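Local coordinates for protein 5-carboxyvanillate decarboxylase (Sphingomonas paucimobilis, PDB 4L6D) that probably removes a carboxyl group from 5-carboxyvanillate to give vanillate, binding manganese in a barrel of the amidohydrolase fold, at residues Ile5-Ala10 with Arg330-Thr335; Gly58-Glu63 with His72-Thr77. All blocks are in the same frame, centred on the assembly; numbering follows the deposited sequence.

Interaction 1 of 2, residues Ile5-Ala10 with Arg330-Thr335. With MN (manganese (II) ion), chain I.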
ATOM      1  N   ILE A   5      -1.493  24.781  11.395  1.00  4.88           N
ATOM      2  CA  ILE A   5      -0.460  24.937  10.383  1.00  6.28           C
ATOM      3  C   ILE A   5      -0.604  23.789   9.393  1.00  6.46           C
ATOM      4  O   ILE A   5      -0.268  22.651   9.704  1.00  6.15           O
ATOM      5  CB  ILE A   5       0.954  24.932  11.024  1.00  6.14           C
ATOM      6  CG1 ILE A   5       1.105  26.090  12.022  1.00  6.53           C
ATOM      7  CG2 ILE A   5       2.034  24.982   9.939  1.00  6.06           C
ATOM      8  CD1 ILE A   5       2.396  26.012  12.840  1.00  6.14           C
ATOM      9  N   ALA A   6      -1.134  24.084   8.208  1.00  5.23           N
ATOM     10  CA  ALA A   6      -1.359  23.059   7.188  1.00  4.36           C
ATOM     11  C   ALA A   6      -0.049  22.743   6.463  1.00  5.36           C
ATOM     12  O   ALA A   6       0.613  23.655   5.980  1.00  6.44           O
ATOM     13  CB  ALA A   6      -2.422  23.532   6.200  1.00  4.47           C
ATOM     14  N   THR A   7       0.336  21.475   6.391  1.00  6.29           N
ATOM     15  CA  THR A   7       1.697  21.148   5.958  1.00  5.05           C
ATOM     16  C   THR A   7       1.922  20.608   4.543  1.00  6.31           C
ATOM     17  O   THR A   7       3.073  20.325   4.193  1.00  6.43           O
ATOM     18  CB  THR A   7       2.383  20.175   6.938  1.00  4.27           C
ATOM     19  OG1 THR A   7       1.567  19.002   7.106  1.00  5.89           O
ATOM     20  CG2 THR A   7       2.594  20.846   8.291  1.00  5.40           C
ATOM     21  N   GLU A   8       0.874  20.470   3.728  1.00  4.69           N
ATOM     22  CA  GLU A   8       1.067  19.954   2.366  1.00  3.93           C
ATOM     23  C   GLU A   8       0.333  20.819   1.353  1.00  5.09           C
ATOM     24  O   GLU A   8      -0.516  20.340   0.597  1.00  5.43           O
ATOM     25  CB  GLU A   8       0.611  18.494   2.224  1.00  3.79           C
ATOM     26  CG  GLU A   8       1.287  17.798   1.012  1.00  4.98           C
ATOM     27  CD  GLU A   8       0.716  16.420   0.716  1.00  4.88           C
ATOM     28  OE1 GLU A   8       0.869  15.508   1.563  1.00  5.09           O
ATOM     29  OE2 GLU A   8       0.111  16.242  -0.365  1.00  6.31           O
ATOM     30  N   GLU A   9       0.681  22.101   1.330  1.00  4.26           N
ATOM     31  CA  GLU A   9      -0.136  23.074   0.635  1.00  4.46           C
ATOM     32  C   GLU A   9       0.592  23.520  -0.612  1.00  5.33           C
ATOM     33  O   GLU A   9       1.609  24.198  -0.545  1.00  6.36           O
ATOM     34  CB  GLU A   9      -0.491  24.229   1.580  1.00  5.77           C
ATOM     35  CG  GLU A   9      -0.950  23.711   2.963  1.00  5.90           C
ATOM     36  CD  GLU A   9      -1.949  22.567   2.843  1.00  4.86           C
ATOM     37  OE1 GLU A   9      -1.783  21.528   3.540  1.00  4.81           O
ATOM     38  OE2 GLU A   9      -2.890  22.704   2.028  1.00  5.65           O
ATOM     39  N   ALA A  10       0.060  23.096  -1.750  1.00  5.14           N
ATOM     40  CA  ALA A  10       0.719  23.263  -3.037  1.00  4.81           C
ATOM     41  C   ALA A  10       0.628  24.685  -3.569  1.00  5.10           C
ATOM     42  O   ALA A  10      -0.374  25.378  -3.376  1.00  7.12           O
ATOM     43  CB  ALA A  10       0.107  22.295  -4.046  1.00  5.34           C
ATOM     44  N   ARG A 330       7.896  22.603  15.270  1.00  7.77           N
ATOM     45  CA  ARG A 330       9.172  21.990  15.618  1.00  7.90           C
ATOM     46  C   ARG A 330       9.902  21.470  14.380  1.00  6.11           C
ATOM     47  O   ARG A 330      11.052  21.842  14.117  1.00  8.71           O
ATOM     48  CB  ARG A 330       8.947  20.833  16.589  1.00 10.09           C
ATOM     49  CG  ARG A 330      10.218  20.121  17.010  1.00 11.01           C
ATOM     50  CD  ARG A 330       9.910  18.906  17.881  1.00 13.37           C
ATOM     51  NE  ARG A 330       9.416  17.773  17.098  1.00 14.44           N
ATOM     52  CZ  ARG A 330       8.173  17.298  17.150  1.00 17.19           C
ATOM     53  NH1 ARG A 330       7.284  17.846  17.964  1.00 22.53           N
ATOM     54  NH2 ARG A 330       7.828  16.266  16.394  1.00 17.21           N
ATOM     55  N   ILE A 331       9.228  20.612  13.623  1.00  5.31           N
ATOM     56  CA  ILE A 331       9.856  19.927  12.494  1.00  4.76           C
ATOM     57  C   ILE A 331      10.251  20.883  11.375  1.00  8.59           C
ATOM     58  O   ILE A 331      11.289  20.701  10.728  1.00  8.16           O
ATOM     59  CB  ILE A 331       8.940  18.805  11.967  1.00  4.65           C
ATOM     60  CG1 ILE A 331       8.857  17.686  13.011  1.00  7.70           C
ATOM     61  CG2 ILE A 331       9.411  18.278  10.597  1.00  7.54           C
ATOM     62  CD1 ILE A 331       7.780  16.662  12.735  1.00  8.82           C
ATOM     63  N   PHE A 332       9.433  21.910  11.165  1.00  5.70           N
ATOM     64  CA  PHE A 332       9.651  22.854  10.066  1.00  5.86           C
ATOM     65  C   PHE A 332      10.078  24.259  10.500  1.00  7.23           C
ATOM     66  O   PHE A 332       9.891  25.229   9.755  1.00  8.81           O
ATOM     67  CB  PHE A 332       8.410  22.911   9.179  1.00  7.03           C
ATOM     68  CG  PHE A 332       8.127  21.626   8.448  1.00  6.08           C
ATOM     69  CD1 PHE A 332       9.010  21.139   7.495  1.00  6.90           C
ATOM     70  CD2 PHE A 332       6.975  20.897   8.723  1.00  6.84           C
ATOM     71  CE1 PHE A 332       8.740  19.952   6.820  1.00  8.55           C
ATOM     72  CE2 PHE A 332       6.697  19.716   8.053  1.00  6.24           C
ATOM     73  CZ  PHE A 332       7.581  19.243   7.090  1.00  7.69           C
ATOM     74  N   ARG A 333      10.635  24.379  11.700  1.00  7.70           N
ATOM     75  CA  ARG A 333      11.326  25.610  12.102  1.00 10.88           C
ATOM     76  C   ARG A 333      10.419  26.836  12.032  1.00 10.96           C
ATOM     77  O   ARG A 333      10.815  27.881  11.515  1.00 11.27           O
ATOM     78  CB  ARG A 333      12.550  25.853  11.203  1.00 16.58           C
ATOM     79  CG  ARG A 333      13.577  24.732  11.196  1.00 21.84           C
ATOM     80  CD  ARG A 333      14.796  25.095  10.339  1.00 23.31           C
ATOM     81  NE  ARG A 333      15.822  24.056  10.398  1.00 22.44           N
ATOM     82  CZ  ARG A 333      17.047  24.175   9.892  1.00 20.47           C
ATOM     83  NH1 ARG A 333      17.418  25.297   9.283  1.00 20.01           N
ATOM     84  NH2 ARG A 333      17.907  23.172  10.001  1.00 19.09           N
ATOM     85  N   ILE A 334       9.202  26.710  12.552  1.00  7.78           N
ATOM     86  CA  ILE A 334       8.258  27.823  12.558  1.00  9.45           C
ATOM     87  C   ILE A 334       8.150  28.377  13.969  1.00 11.01           C
ATOM     88  O   ILE A 334       7.992  27.623  14.927  1.00 13.67           O
ATOM     89  CB  ILE A 334       6.855  27.378  12.078  1.00  6.68           C
ATOM     90  CG1 ILE A 334       6.925  26.856  10.639  1.00  7.90           C
ATOM     91  CG2 ILE A 334       5.872  28.529  12.184  1.00 11.56           C
ATOM     92  CD1 ILE A 334       5.642  26.164  10.181  1.00  8.96           C
ATOM     93  N   THR A 335       8.256  29.693  14.096  1.00 13.10           N
ATOM     94  CA  THR A 335       8.048  30.348  15.378  1.00 15.82           C
ATOM     95  C   THR A 335       6.557  30.563  15.597  1.00 17.67           C
ATOM     96  O   THR A 335       5.984  30.173  16.622  1.00 18.80           O
ATOM     97  CB  THR A 335       8.749  31.705  15.413  1.00 17.58           C
ATOM     98  OG1 THR A 335      10.156  31.509  15.236  1.00 20.31           O
ATOM     99  CG2 THR A 335       8.499  32.394  16.744  1.00 19.01           C
ATOM    100  OXT THR A 335       5.895  31.127  14.729  1.00 15.76           O
TER
HETATM  101 MN    MN I 401      -0.311  17.221  -2.270  1.00  5.68          MN
HETATM  102  O   HOH W   1       0.306  19.305  -1.978  1.00  6.18           O
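Ile5 and Ile334 carry almost identical side-chain torsions, yet meet tip to tip chiefly through different branches. Ile334 stretches its longer arm with CD1 anti to CA (chi2 169°), and Ile334 CD1 stops 3.8 Å from the short methyl Ile5 CG2, with Ile5 CD1 a little farther from it (4.2 Å). No hydrogen bond crosses between 5-10 and 330-335, which lie 320 residues apart; the contact is apolar. The second touch is looser: Thr7 CG2 approaches the Phe332 ring obliquely, 4.3 Å from Phe332 CE2, and one face of that ring lies under CG2 of its neighbour Ile331, 3.9 Å above the plane. The hydroxyl of Thr7 is engaged elsewhere, with the carbonyl O of Trp294. At Thr7 the strand turns a corner, and the next residue serves the metal. Glu8 OE2 binds manganese at 2.2 Å, together with His174 and Asp297, and a metal-bound water donates to Glu8 O at 2.9 Å. Glu8 N in turn reaches Glu9 OE1 at 2.9 Å, from above the carboxylate plane. Residues after helix 317-331 thus pack against a first barrel strand that carries a metal ligand, as is characteristic of the amidohydrolase fold.

Interaction 2 of 2, residues Gly58-Glu63 with His72-Thr77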
ATOM      1  N   GLY A  58      -4.889  35.818  -2.387  1.00 12.88           N
ATOM      2  CA  GLY A  58      -6.276  36.054  -2.761  1.00 11.82           C
ATOM      3  C   GLY A  58      -7.224  35.025  -2.157  1.00  9.78           C
ATOM      4  O   GLY A  58      -7.441  35.032  -0.943  1.00 11.45           O
ATOM      5  N   GLU A  59      -7.780  34.152  -2.996  1.00 10.43           N
ATOM      6  CA  GLU A  59      -8.691  33.100  -2.545  1.00 10.88           C
ATOM      7  C   GLU A  59      -8.099  32.293  -1.384  1.00  9.63           C
ATOM      8  O   GLU A  59      -8.787  32.009  -0.400  1.00  9.54           O
ATOM      9  CB  GLU A  59      -9.058  32.165  -3.708  1.00 14.02           C
ATOM     10  CG  GLU A  59      -9.890  30.928  -3.313  1.00 20.45           C
ATOM     11  CD  GLU A  59     -10.036  29.914  -4.450  1.00 28.44           C
ATOM     12  OE1 GLU A  59      -9.630  30.227  -5.592  1.00 34.98           O
ATOM     13  OE2 GLU A  59     -10.548  28.798  -4.201  1.00 28.70           O
ATOM     14  N   ARG A  60      -6.818  31.942  -1.491  1.00  7.42           N
ATOM     15  CA  ARG A  60      -6.199  31.067  -0.501  1.00  7.08           C
ATOM     16  C   ARG A  60      -6.223  31.707   0.888  1.00  7.61           C
ATOM     17  O   ARG A  60      -6.622  31.077   1.866  1.00  8.31           O
ATOM     18  CB  ARG A  60      -4.765  30.710  -0.906  1.00  6.66           C
ATOM     19  CG  ARG A  60      -4.070  29.742   0.044  1.00  8.12           C
ATOM     20  CD  ARG A  60      -2.572  29.665  -0.237  1.00 10.45           C
ATOM     21  NE  ARG A  60      -2.272  29.281  -1.617  1.00  6.08           N
ATOM     22  CZ  ARG A  60      -1.810  28.091  -1.995  1.00  7.97           C
ATOM     23  NH1 ARG A  60      -1.568  27.126  -1.104  1.00  6.72           N
ATOM     24  NH2 ARG A  60      -1.573  27.872  -3.283  1.00  6.26           N
ATOM     25  N   LEU A  61      -5.791  32.957   0.975  1.00  8.92           N
ATOM     26  CA  LEU A  61      -5.782  33.639   2.266  1.00  7.50           C
ATOM     27  C   LEU A  61      -7.209  33.893   2.775  1.00  9.45           C
ATOM     28  O   LEU A  61      -7.468  33.784   3.975  1.00  9.83           O
ATOM     29  CB  LEU A  61      -5.002  34.947   2.163  1.00 11.02           C
ATOM     30  CG  LEU A  61      -4.633  35.640   3.469  1.00 12.24           C
ATOM     31  CD1 LEU A  61      -3.838  34.722   4.393  1.00 14.69           C
ATOM     32  CD2 LEU A  61      -3.833  36.897   3.144  1.00 11.62           C
ATOM     33  N   ALA A  62      -8.127  34.228   1.872  1.00  8.44           N
ATOM     34  CA  ALA A  62      -9.517  34.432   2.272  1.00  9.47           C
ATOM     35  C   ALA A  62     -10.089  33.160   2.901  1.00 10.52           C
ATOM     36  O   ALA A  62     -10.798  33.219   3.908  1.00  9.73           O
ATOM     37  CB  ALA A  62     -10.371  34.884   1.080  1.00 12.88           C
ATOM     38  N   GLU A  63      -9.772  32.019   2.304  1.00  8.40           N
ATOM     39  CA  GLU A  63     -10.249  30.736   2.823  1.00  6.88           C
ATOM     40  C   GLU A  63      -9.567  30.387   4.146  1.00  7.20           C
ATOM     41  O   GLU A  63     -10.196  29.841   5.055  1.00  7.38           O
ATOM     42  CB  GLU A  63     -10.009  29.622   1.808  1.00  8.72           C
ATOM     43  CG  GLU A  63     -11.003  29.636   0.680  1.00 13.04           C
ATOM     44  CD  GLU A  63     -12.312  28.988   1.078  1.00 23.37           C
ATOM     45  OE1 GLU A  63     -12.300  27.777   1.388  1.00 28.09           O
ATOM     46  OE2 GLU A  63     -13.345  29.689   1.096  1.00 33.27           O
ATOM     47  N   HIS A  72      -0.217  28.216   6.016  1.00  6.37           N
ATOM     48  CA  HIS A  72       0.126  27.167   5.061  1.00  5.19           C
ATOM     49  C   HIS A  72       1.629  27.044   4.980  1.00  5.18           C
ATOM     50  O   HIS A  72       2.340  28.056   4.839  1.00  5.51           O
ATOM     51  CB  HIS A  72      -0.346  27.508   3.655  1.00  5.48           C
ATOM     52  CG  HIS A  72      -1.785  27.209   3.395  1.00  6.34           C
ATOM     53  ND1 HIS A  72      -2.298  27.143   2.117  1.00  7.67           N
ATOM     54  CD2 HIS A  72      -2.823  26.984   4.235  1.00  5.14           C
ATOM     55  CE1 HIS A  72      -3.588  26.866   2.179  1.00  8.63           C
ATOM     56  NE2 HIS A  72      -3.936  26.785   3.452  1.00  6.45           N
ATOM     57  N   LEU A  73       2.107  25.807   5.064  1.00  6.16           N
ATOM     58  CA  LEU A  73       3.472  25.463   4.658  1.00  4.69           C
ATOM     59  C   LEU A  73       3.425  25.123   3.175  1.00  5.59           C
ATOM     60  O   LEU A  73       2.894  24.078   2.778  1.00  5.18           O
ATOM     61  CB  LEU A  73       3.989  24.278   5.482  1.00  6.21           C
ATOM     62  CG  LEU A  73       5.362  23.723   5.107  1.00  5.75           C
ATOM     63  CD1 LEU A  73       6.485  24.729   5.419  1.00  5.46           C
ATOM     64  CD2 LEU A  73       5.593  22.388   5.827  1.00  5.28           C
ATOM     65  N   LEU A  74       3.942  26.038   2.364  1.00  4.86           N
ATOM     66  CA  LEU A  74       3.838  25.936   0.908  1.00  5.25           C
ATOM     67  C   LEU A  74       4.931  25.048   0.329  1.00  5.64           C
ATOM     68  O   LEU A  74       6.051  25.019   0.836  1.00  6.22           O
ATOM     69  CB  LEU A  74       3.945  27.326   0.277  1.00  5.22           C
ATOM     70  CG  LEU A  74       2.950  28.381   0.759  1.00  5.40           C
ATOM     71  CD1 LEU A  74       3.329  29.765   0.229  1.00  8.79           C
ATOM     72  CD2 LEU A  74       1.533  28.031   0.320  1.00  7.37           C
ATOM     73  N   SER A  75       4.600  24.352  -0.759  1.00  5.40           N
ATOM     74  CA  SER A  75       5.562  23.534  -1.495  1.00  4.74           C
ATOM     75  C   SER A  75       5.255  23.649  -2.976  1.00  6.87           C
ATOM     76  O   SER A  75       4.084  23.636  -3.370  1.00  5.90           O
ATOM     77  CB  SER A  75       5.468  22.065  -1.049  1.00  5.64           C
ATOM     78  OG  SER A  75       4.111  21.649  -0.904  1.00  6.86           O
ATOM     79  N   LEU A  76       6.289  23.739  -3.807  1.00  5.39           N
ATOM     80  CA  LEU A  76       6.061  23.680  -5.243  1.00  6.85           C
ATOM     81  C   LEU A  76       5.386  22.352  -5.596  1.00  5.07           C
ATOM     82  O   LEU A  76       5.863  21.278  -5.238  1.00  5.77           O
ATOM     83  CB  LEU A  76       7.374  23.842  -6.008  1.00  6.21           C
ATOM     84  CG  LEU A  76       7.229  23.651  -7.522  1.00  5.66           C
ATOM     85  CD1 LEU A  76       6.405  24.779  -8.129  1.00  7.91           C
ATOM     86  CD2 LEU A  76       8.604  23.575  -8.204  1.00  5.87           C
ATOM     87  N   THR A  77       4.269  22.453  -6.308  1.00  6.04           N
ATOM     88  CA  THR A  77       3.389  21.318  -6.553  1.00  6.02           C
ATOM     89  C   THR A  77       4.082  20.250  -7.389  1.00  5.23           C
ATOM     90  O   THR A  77       4.939  20.561  -8.216  1.00  7.17           O
ATOM     91  CB  THR A  77       2.094  21.801  -7.243  1.00  6.89           C
ATOM     92  OG1 THR A  77       1.150  20.730  -7.292  1.00  7.09           O
ATOM     93  CG2 THR A  77       2.371  22.327  -8.652  1.00  7.46           C
TER
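Extended as far as CD, with CG anti to the backbone N, then bent at chi3 (-57°), the side chain of Arg60 passes obliquely by the imidazole of His72 and brings the edge of its guanidinium to the edge of the ring, the planes 82° apart. His72 has CG anti to its carbonyl carbon, which puts the ring beside the arginine, and its second torsion turns ND1 and CE1 that way. The aliphatic part packs first: Arg60 CG lies 3.6 Å from His72 CE1, and Arg60 CD lies 3.5 Å from His72 ND1. Arg60 NH1 donates a weak but nearly straight hydrogen bond to His72 ND1 (3.3 Å, 166°). Here helix 59-67 leads into strand 71-76, second of the parallel barrel, and the buried arginine reaches from the helix to the strand. Leu74 CD2 covers one face of the guanidinium, 3.5 Å from Arg60 NH1, while Arg60 NH2 finds its stronger partner in Ala10 O. A methionine in place of Arg60 would probably leave that carbonyl and His72 ND1 without their donor, and the imidazole less firmly held in its rotation. At the helix start, Asp55 accepts hydrogen bonds from N of both Gly58 and Arg60.

In the fold
The two contacts illustrate how neighbouring strands of a barrel bring two packing contacts together. Their centres lie 12 Å apart, and strands 5-11 and 71-76 run parallel beside each other, with Ala6 O 2.8 Å from Leu73 N. Arg60 NH2 of interaction 2 sits 2.8 Å from Ala10 O of interaction 1, so the arginine reaches both strands. Packing adds to this: Glu9 CB is 3.5 Å from His72 ND1, and Phe332 CD2 is 3.5 Å from Leu73 CD2. The touching side chains stand back from the active site: that of Thr7 is about 12 Å and that of Arg60 about 10 Å from a bound vanillate, while Glu8 and Thr77 of the same segments reach the metal and the ligand.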